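PDB 1Q5N: 3-carboxy-cis,cis-muconate cycloisomerase from Acinetobacter calcoaceticus, which is a cycloisomerase of the largely helical, homotetrameric fumarase/aspartase superfamily. Local coordinates for residues 49-54 and 98-103; 63-68 and 90-95. All blocks are in the same frame, centred on the assembly; numbering follows the deposited sequence.

Interaction 1: 49-54 and 98-103; sequences QSAATV and EDAARY. Unlike the reference sequence in segment 49-54: Thr53 (reference Asn), Val54 (reference Cys).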
ATOM      1  N   GLN A  49      18.934  33.718  32.658  1.00 60.16           N
ATOM      2  CA  GLN A  49      19.674  32.527  33.004  1.00 61.40           C
ATOM      3  C   GLN A  49      19.096  31.912  34.249  1.00 61.26           C
ATOM      4  O   GLN A  49      19.186  30.699  34.462  1.00 61.48           O
ATOM      5  CB  GLN A  49      21.135  32.849  33.272  1.00 63.56           C
ATOM      6  CG  GLN A  49      21.909  31.625  33.741  1.00 66.74           C
ATOM      7  CD  GLN A  49      21.921  30.499  32.696  1.00 69.39           C
ATOM      8  OE1 GLN A  49      22.300  30.727  31.527  1.00 69.53           O
ATOM      9  NE2 GLN A  49      21.518  29.275  33.109  1.00 69.18           N
ATOM     10  N   SER A  50      18.498  32.748  35.079  1.00 60.20           N
ATOM     11  CA  SER A  50      17.928  32.243  36.306  1.00 60.15           C
ATOM     12  C   SER A  50      16.816  31.229  36.007  1.00 60.21           C
ATOM     13  O   SER A  50      16.832  30.114  36.534  1.00 60.42           O
ATOM     14  CB  SER A  50      17.378  33.407  37.126  1.00 61.29           C
ATOM     15  OG  SER A  50      16.092  33.092  37.648  1.00 61.94           O
ATOM     16  N   ALA A  51      15.855  31.622  35.159  1.00 59.25           N
ATOM     17  CA  ALA A  51      14.717  30.769  34.800  1.00 57.19           C
ATOM     18  C   ALA A  51      15.165  29.438  34.185  1.00 56.36           C
ATOM     19  O   ALA A  51      14.649  28.378  34.552  1.00 54.60           O
ATOM     20  CB  ALA A  51      13.790  31.518  33.845  1.00 57.49           C
ATOM     21  N   ALA A  52      16.138  29.505  33.271  1.00 55.94           N
ATOM     22  CA  ALA A  52      16.674  28.319  32.617  1.00 56.25           C
ATOM     23  C   ALA A  52      17.183  27.321  33.648  1.00 57.56           C
ATOM     24  O   ALA A  52      16.959  26.102  33.517  1.00 58.27           O
ATOM     25  CB  ALA A  52      17.806  28.694  31.672  1.00 54.70           C
ATOM     26  N   THR A  53      17.873  27.823  34.675  1.00 57.61           N
ATOM     27  CA  THR A  53      18.412  26.932  35.704  1.00 58.03           C
ATOM     28  C   THR A  53      17.303  26.256  36.526  1.00 56.74           C
ATOM     29  O   THR A  53      17.422  25.087  36.873  1.00 56.41           O
ATOM     30  CB  THR A  53      19.416  27.677  36.643  1.00 58.66           C
ATOM     31  OG1 THR A  53      20.621  27.958  35.919  1.00 61.55           O
ATOM     32  CG2 THR A  53      19.794  26.812  37.827  1.00 58.35           C
ATOM     33  N   VAL A  54      16.234  26.979  36.832  1.00 56.06           N
ATOM     34  CA  VAL A  54      15.133  26.393  37.578  1.00 56.93           C
ATOM     35  C   VAL A  54      14.400  25.328  36.729  1.00 57.88           C
ATOM     36  O   VAL A  54      14.012  24.261  37.217  1.00 57.69           O
ATOM     37  CB  VAL A  54      14.151  27.472  37.983  1.00 57.46           C
ATOM     38  CG1 VAL A  54      12.831  26.852  38.421  1.00 58.01           C
ATOM     39  CG2 VAL A  54      14.755  28.304  39.093  1.00 58.49           C
ATOM     40  N   GLU A  98       7.194  30.465  40.646  1.00 76.78           N
ATOM     41  CA  GLU A  98       6.146  31.018  39.785  1.00 78.02           C
ATOM     42  C   GLU A  98       6.697  31.877  38.687  1.00 76.71           C
ATOM     43  O   GLU A  98       6.010  32.144  37.711  1.00 76.53           O
ATOM     44  CB  GLU A  98       5.162  31.862  40.582  1.00 80.88           C
ATOM     45  CG  GLU A  98       4.412  31.102  41.628  1.00 86.36           C
ATOM     46  CD  GLU A  98       3.569  32.020  42.488  1.00 89.95           C
ATOM     47  OE1 GLU A  98       4.137  33.007  43.025  1.00 92.02           O
ATOM     48  OE2 GLU A  98       2.348  31.758  42.627  1.00 91.97           O
ATOM     49  N   ASP A  99       7.933  32.320  38.846  1.00 75.59           N
ATOM     50  CA  ASP A  99       8.525  33.164  37.831  1.00 75.08           C
ATOM     51  C   ASP A  99       9.234  32.465  36.675  1.00 73.05           C
ATOM     52  O   ASP A  99       9.145  32.913  35.526  1.00 73.17           O
ATOM     53  CB  ASP A  99       9.452  34.183  38.480  1.00 77.54           C
ATOM     54  CG  ASP A  99       8.999  35.601  38.199  1.00 81.09           C
ATOM     55  OD1 ASP A  99       9.275  36.088  37.060  1.00 82.56           O
ATOM     56  OD2 ASP A  99       8.337  36.199  39.099  1.00 81.77           O
ATOM     57  N   ALA A 100       9.946  31.385  36.966  1.00 70.00           N
ATOM     58  CA  ALA A 100      10.625  30.662  35.915  1.00 67.66           C
ATOM     59  C   ALA A 100       9.536  30.067  35.005  1.00 65.93           C
ATOM     60  O   ALA A 100       9.715  29.975  33.807  1.00 65.63           O
ATOM     61  CB  ALA A 100      11.500  29.564  36.514  1.00 67.10           C
ATOM     62  N   ALA A 101       8.394  29.708  35.580  1.00 64.58           N
ATOM     63  CA  ALA A 101       7.290  29.118  34.834  1.00 64.35           C
ATOM     64  C   ALA A 101       6.827  29.899  33.588  1.00 64.44           C
ATOM     65  O   ALA A 101       6.293  29.313  32.638  1.00 64.68           O
ATOM     66  CB  ALA A 101       6.108  28.881  35.768  1.00 62.87           C
ATOM     67  N   ARG A 102       7.038  31.207  33.581  1.00 63.96           N
ATOM     68  CA  ARG A 102       6.618  32.027  32.452  1.00 64.24           C
ATOM     69  C   ARG A 102       7.429  31.783  31.206  1.00 61.72           C
ATOM     70  O   ARG A 102       6.979  32.068  30.103  1.00 60.96           O
ATOM     71  CB  ARG A 102       6.712  33.504  32.824  1.00 68.13           C
ATOM     72  CG  ARG A 102       5.647  33.836  33.806  1.00 73.33           C
ATOM     73  CD  ARG A 102       5.909  35.082  34.584  1.00 78.08           C
ATOM     74  NE  ARG A 102       4.947  35.075  35.687  1.00 83.08           N
ATOM     75  CZ  ARG A 102       4.722  36.097  36.511  1.00 84.95           C
ATOM     76  NH1 ARG A 102       5.399  37.237  36.352  1.00 86.32           N
ATOM     77  NH2 ARG A 102       3.815  35.977  37.488  1.00 84.23           N
ATOM     78  N   TYR A 103       8.626  31.262  31.393  1.00 58.24           N
ATOM     79  CA  TYR A 103       9.509  31.017  30.288  1.00 57.02           C
ATOM     80  C   TYR A 103       9.478  29.583  29.743  1.00 54.79           C
ATOM     81  O   TYR A 103      10.253  29.253  28.842  1.00 53.27           O
ATOM     82  CB  TYR A 103      10.921  31.422  30.700  1.00 58.43           C
ATOM     83  CG  TYR A 103      10.964  32.871  31.102  1.00 62.46           C
ATOM     84  CD1 TYR A 103      10.943  33.881  30.134  1.00 63.18           C
ATOM     85  CD2 TYR A 103      10.975  33.241  32.452  1.00 62.96           C
ATOM     86  CE1 TYR A 103      10.933  35.206  30.493  1.00 63.90           C
ATOM     87  CE2 TYR A 103      10.965  34.565  32.823  1.00 64.26           C
ATOM     88  CZ  TYR A 103      10.943  35.546  31.842  1.00 65.55           C
ATOM     89  OH  TYR A 103      10.926  36.873  32.210  1.00 66.55           O
TER
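Ala51 is the first residue along 49-54 to meet 98-103, and it does so twice. Its CA lies 3.8 Å from Ala100 CB, and with two such small residues facing each other the backbones come close, CA to CA 4.2 Å. Its methyl also reaches the Tyr103 ring, Ala51 CB to CD2 at 3.6 Å, approaching obliquely. The ring is brought there by chi1 of -58°, which places CG anti to the carbonyl carbon and beside the backbone N; Ile47 and Pro48 pack on it too. Ala52 and Thr53 turn their side chains from 98-103, and on that far side the amide of Gln49 bonds in its own plane to Thr53, NE2 to OG1 3.2 Å. One turn beyond Ala51, Val54 rests CG1 on the Ala100 methyl, CG1 to CB 3.6 Å. No hydrogen bond joins the segments, and Ala100 is steadied within its own loop: its O accepts from Tyr103 N in the 3-10 turn, and its N bonds to Asp97 OD1. Arg385 of the second subunit packs on Tyr103. The arrangement is apolar packing of a 3-10 turn against the first turns of a helix, in the all-helical N-terminal part of a fumarase/aspartase-type subunit.

Interaction 2: 63-68 and 90-95; sequences IDKIDF and TAIVKD
Ile92 projects from the last turns of helix 82-94 toward the end of helix 62-65, where Lys65 and Ile66 receive it. This is helix-terminus packing in the all-helical N-terminal region of a fumarase/aspartase-type fold, and it is apolar, with no hydrogen bond between the segments. The delta methyl of Ile92 does most of the touching: CD1 lies 3.7 Å from Lys65 CB and equally 3.7 Å from Ile66 CG1, so it sits against two consecutive residues. The side chains of Ile66 and Ile92 meet at about a right angle. Lys65 is engaged through its aliphatic part, its CD reaching the branch methyl CG2 of Ile92 at 4.1 Å. With chi1 of -73°, Ile92 holds CG1 anti to its carbonyl carbon, and chi2 of 174° extends the chain so that CD1 leads into the contact. The backbones stay well apart, 7.5 Å between the CA atoms of Lys65 and Ile92; the side chains alone make the contact.

Beyond this first shell, Ile66 is the residue where the chain leaves helical geometry, and it also packs on Val27 of helix 23-43. The next residue, Asp67, bonds through its backbone N to Gln88 OE1 of helix 82-94 and caps the following helix with OD1, which accepts from Asp69 N and, weakly, from Ala70 N. On the other segment, Val93 points away from this contact and packs on Ile55 and Ala58, so another side of helix 82-94 meets helix 49-59. The CG2 methyl of Ile66 sits over one face of the Phe68 ring, 3.6 Å above the plane and offset toward the rim.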
ATOM      1  N   ILE A  63       9.178  13.838  34.869  1.00 60.31           N
ATOM      2  CA  ILE A  63       8.630  12.598  34.369  1.00 60.79           C
ATOM      3  C   ILE A  63       7.880  11.844  35.449  1.00 61.05           C
ATOM      4  O   ILE A  63       6.859  11.226  35.183  1.00 59.88           O
ATOM      5  CB  ILE A  63       9.727  11.695  33.808  1.00 62.62           C
ATOM      6  CG1 ILE A  63       9.092  10.477  33.127  1.00 63.18           C
ATOM      7  CG2 ILE A  63      10.678  11.263  34.916  1.00 64.38           C
ATOM      8  CD1 ILE A  63       8.464  10.822  31.787  1.00 63.80           C
ATOM      9  N   ASP A  64       8.378  11.901  36.680  1.00 62.03           N
ATOM     10  CA  ASP A  64       7.717  11.211  37.782  1.00 62.28           C
ATOM     11  C   ASP A  64       6.513  11.940  38.306  1.00 60.66           C
ATOM     12  O   ASP A  64       5.608  11.326  38.880  1.00 60.09           O
ATOM     13  CB  ASP A  64       8.707  10.953  38.907  1.00 65.38           C
ATOM     14  CG  ASP A  64       9.787   9.995  38.484  1.00 68.97           C
ATOM     15  OD1 ASP A  64       9.425   8.839  38.150  1.00 70.97           O
ATOM     16  OD2 ASP A  64      10.979  10.396  38.453  1.00 71.34           O
ATOM     17  N   LYS A  65       6.479  13.245  38.083  1.00 59.78           N
ATOM     18  CA  LYS A  65       5.349  14.043  38.544  1.00 59.50           C
ATOM     19  C   LYS A  65       4.192  14.167  37.539  1.00 57.73           C
ATOM     20  O   LYS A  65       3.093  14.536  37.924  1.00 57.06           O
ATOM     21  CB  LYS A  65       5.819  15.435  38.926  1.00 61.94           C
ATOM     22  CG  LYS A  65       6.843  15.472  40.057  1.00 65.34           C
ATOM     23  CD  LYS A  65       7.184  16.919  40.312  1.00 69.18           C
ATOM     24  CE  LYS A  65       8.229  17.106  41.362  1.00 70.53           C
ATOM     25  NZ  LYS A  65       8.396  18.587  41.488  1.00 72.64           N
ATOM     26  N   ILE A  66       4.438  13.855  36.266  1.00 54.82           N
ATOM     27  CA  ILE A  66       3.419  13.940  35.236  1.00 52.82           C
ATOM     28  C   ILE A  66       2.301  12.873  35.302  1.00 51.28           C
ATOM     29  O   ILE A  66       2.572  11.695  35.458  1.00 51.23           O
ATOM     30  CB  ILE A  66       4.122  13.948  33.865  1.00 54.14           C
ATOM     31  CG1 ILE A  66       4.568  15.383  33.570  1.00 53.36           C
ATOM     32  CG2 ILE A  66       3.223  13.367  32.788  1.00 52.65           C
ATOM     33  CD1 ILE A  66       5.446  15.484  32.447  1.00 54.29           C
ATOM     34  N   ASP A  67       1.044  13.303  35.191  1.00 50.21           N
ATOM     35  CA  ASP A  67      -0.127  12.401  35.260  1.00 50.27           C
ATOM     36  C   ASP A  67      -0.473  11.877  33.867  1.00 50.74           C
ATOM     37  O   ASP A  67      -1.100  12.590  33.073  1.00 50.96           O
ATOM     38  CB  ASP A  67      -1.345  13.143  35.835  1.00 49.04           C
ATOM     39  CG  ASP A  67      -2.580  12.252  35.961  1.00 50.47           C
ATOM     40  OD1 ASP A  67      -2.470  11.038  35.725  1.00 47.95           O
ATOM     41  OD2 ASP A  67      -3.665  12.776  36.315  1.00 52.16           O
ATOM     42  N   PHE A  68      -0.095  10.629  33.591  1.00 50.34           N
ATOM     43  CA  PHE A  68      -0.323  10.061  32.288  1.00 50.59           C
ATOM     44  C   PHE A  68      -1.763   9.814  31.908  1.00 52.11           C
ATOM     45  O   PHE A  68      -2.091   9.819  30.723  1.00 53.36           O
ATOM     46  CB  PHE A  68       0.554   8.824  32.098  1.00 48.57           C
ATOM     47  CG  PHE A  68       1.990   9.169  31.796  1.00 48.59           C
ATOM     48  CD1 PHE A  68       2.882   9.474  32.820  1.00 47.85           C
ATOM     49  CD2 PHE A  68       2.448   9.225  30.473  1.00 47.32           C
ATOM     50  CE1 PHE A  68       4.208   9.846  32.534  1.00 47.86           C
ATOM     51  CE2 PHE A  68       3.758   9.593  30.177  1.00 45.86           C
ATOM     52  CZ  PHE A  68       4.644   9.898  31.208  1.00 47.15           C
ATOM     53  N   THR A  90       4.451  23.170  32.896  1.00 45.45           N
ATOM     54  CA  THR A  90       4.464  24.534  33.409  1.00 47.73           C
ATOM     55  C   THR A  90       4.024  24.478  34.883  1.00 48.34           C
ATOM     56  O   THR A  90       4.702  24.993  35.757  1.00 47.87           O
ATOM     57  CB  THR A  90       3.544  25.486  32.560  1.00 46.87           C
ATOM     58  OG1 THR A  90       4.063  25.573  31.226  1.00 48.23           O
ATOM     59  CG2 THR A  90       3.550  26.920  33.132  1.00 47.24           C
ATOM     60  N   ALA A  91       2.916  23.803  35.154  1.00 48.84           N
ATOM     61  CA  ALA A  91       2.456  23.706  36.513  1.00 50.66           C
ATOM     62  C   ALA A  91       3.586  23.098  37.362  1.00 52.64           C
ATOM     63  O   ALA A  91       3.815  23.522  38.488  1.00 55.03           O
ATOM     64  CB  ALA A  91       1.199  22.856  36.578  1.00 48.24           C
ATOM     65  N   ILE A  92       4.318  22.126  36.834  1.00 53.34           N
ATOM     66  CA  ILE A  92       5.395  21.520  37.614  1.00 53.72           C
ATOM     67  C   ILE A  92       6.523  22.517  37.949  1.00 54.99           C
ATOM     68  O   ILE A  92       7.052  22.508  39.052  1.00 54.92           O
ATOM     69  CB  ILE A  92       5.982  20.278  36.884  1.00 51.60           C
ATOM     70  CG1 ILE A  92       4.990  19.125  36.961  1.00 50.79           C
ATOM     71  CG2 ILE A  92       7.318  19.870  37.497  1.00 49.21           C
ATOM     72  CD1 ILE A  92       5.428  17.909  36.152  1.00 52.14           C
ATOM     73  N   VAL A  93       6.888  23.367  36.995  1.00 55.76           N
ATOM     74  CA  VAL A  93       7.944  24.343  37.194  1.00 56.36           C
ATOM     75  C   VAL A  93       7.455  25.466  38.101  1.00 58.83           C
ATOM     76  O   VAL A  93       8.235  26.081  38.804  1.00 57.77           O
ATOM     77  CB  VAL A  93       8.391  24.915  35.827  1.00 55.80           C
ATOM     78  CG1 VAL A  93       9.137  26.237  35.980  1.00 53.42           C
ATOM     79  CG2 VAL A  93       9.271  23.910  35.151  1.00 54.29           C
ATOM     80  N   LYS A  94       6.151  25.719  38.085  1.00 61.64           N
ATOM     81  CA  LYS A  94       5.568  26.768  38.894  1.00 65.34           C
ATOM     82  C   LYS A  94       5.740  26.438  40.388  1.00 67.51           C
ATOM     83  O   LYS A  94       6.168  27.286  41.174  1.00 68.24           O
ATOM     84  CB  LYS A  94       4.090  26.928  38.547  1.00 66.49           C
ATOM     85  CG  LYS A  94       3.574  28.324  38.796  1.00 69.71           C
ATOM     86  CD  LYS A  94       2.060  28.409  38.791  1.00 72.15           C
ATOM     87  CE  LYS A  94       1.649  29.864  39.033  1.00 74.90           C
ATOM     88  NZ  LYS A  94       0.177  30.099  39.035  1.00 75.56           N
ATOM     89  N   ASP A  95       5.418  25.208  40.777  1.00 69.21           N
ATOM     90  CA  ASP A  95       5.563  24.792  42.159  1.00 71.35           C
ATOM     91  C   ASP A  95       7.006  24.823  42.615  1.00 71.86           C
ATOM     92  O   ASP A  95       7.350  24.219  43.624  1.00 72.85           O
ATOM     93  CB  ASP A  95       5.035  23.382  42.368  1.00 73.03           C
ATOM     94  CG  ASP A  95       3.536  23.336  42.455  1.00 75.90           C
ATOM     95  OD1 ASP A  95       2.900  24.428  42.540  1.00 76.03           O
ATOM     96  OD2 ASP A  95       3.002  22.197  42.445  1.00 77.19           O
TER

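How the interactions relate
From the N terminus the chain runs through helix 23-43 before entering helix 49-59, passes through the short helix 62-65 and helix 68-78, and returns along helix 82-94 to the loop holding 98-103. Interaction 2 closes the inner loop, joining 63-68 to 90-95 across 21 intervening residues; interaction 1 closes the outer one, joining 49-54 to 98-103 across 43. The two are nested and do not cross. Their centres lie 14 Å apart, and they touch directly where Ala101 packs on Val93 and Lys94, with Ala101 N 3.6 Å from Val93 CG1. Together the contacts tie helices 49-59 and 62-65 to the end of helix 82-94 and the loop before helix 110-146.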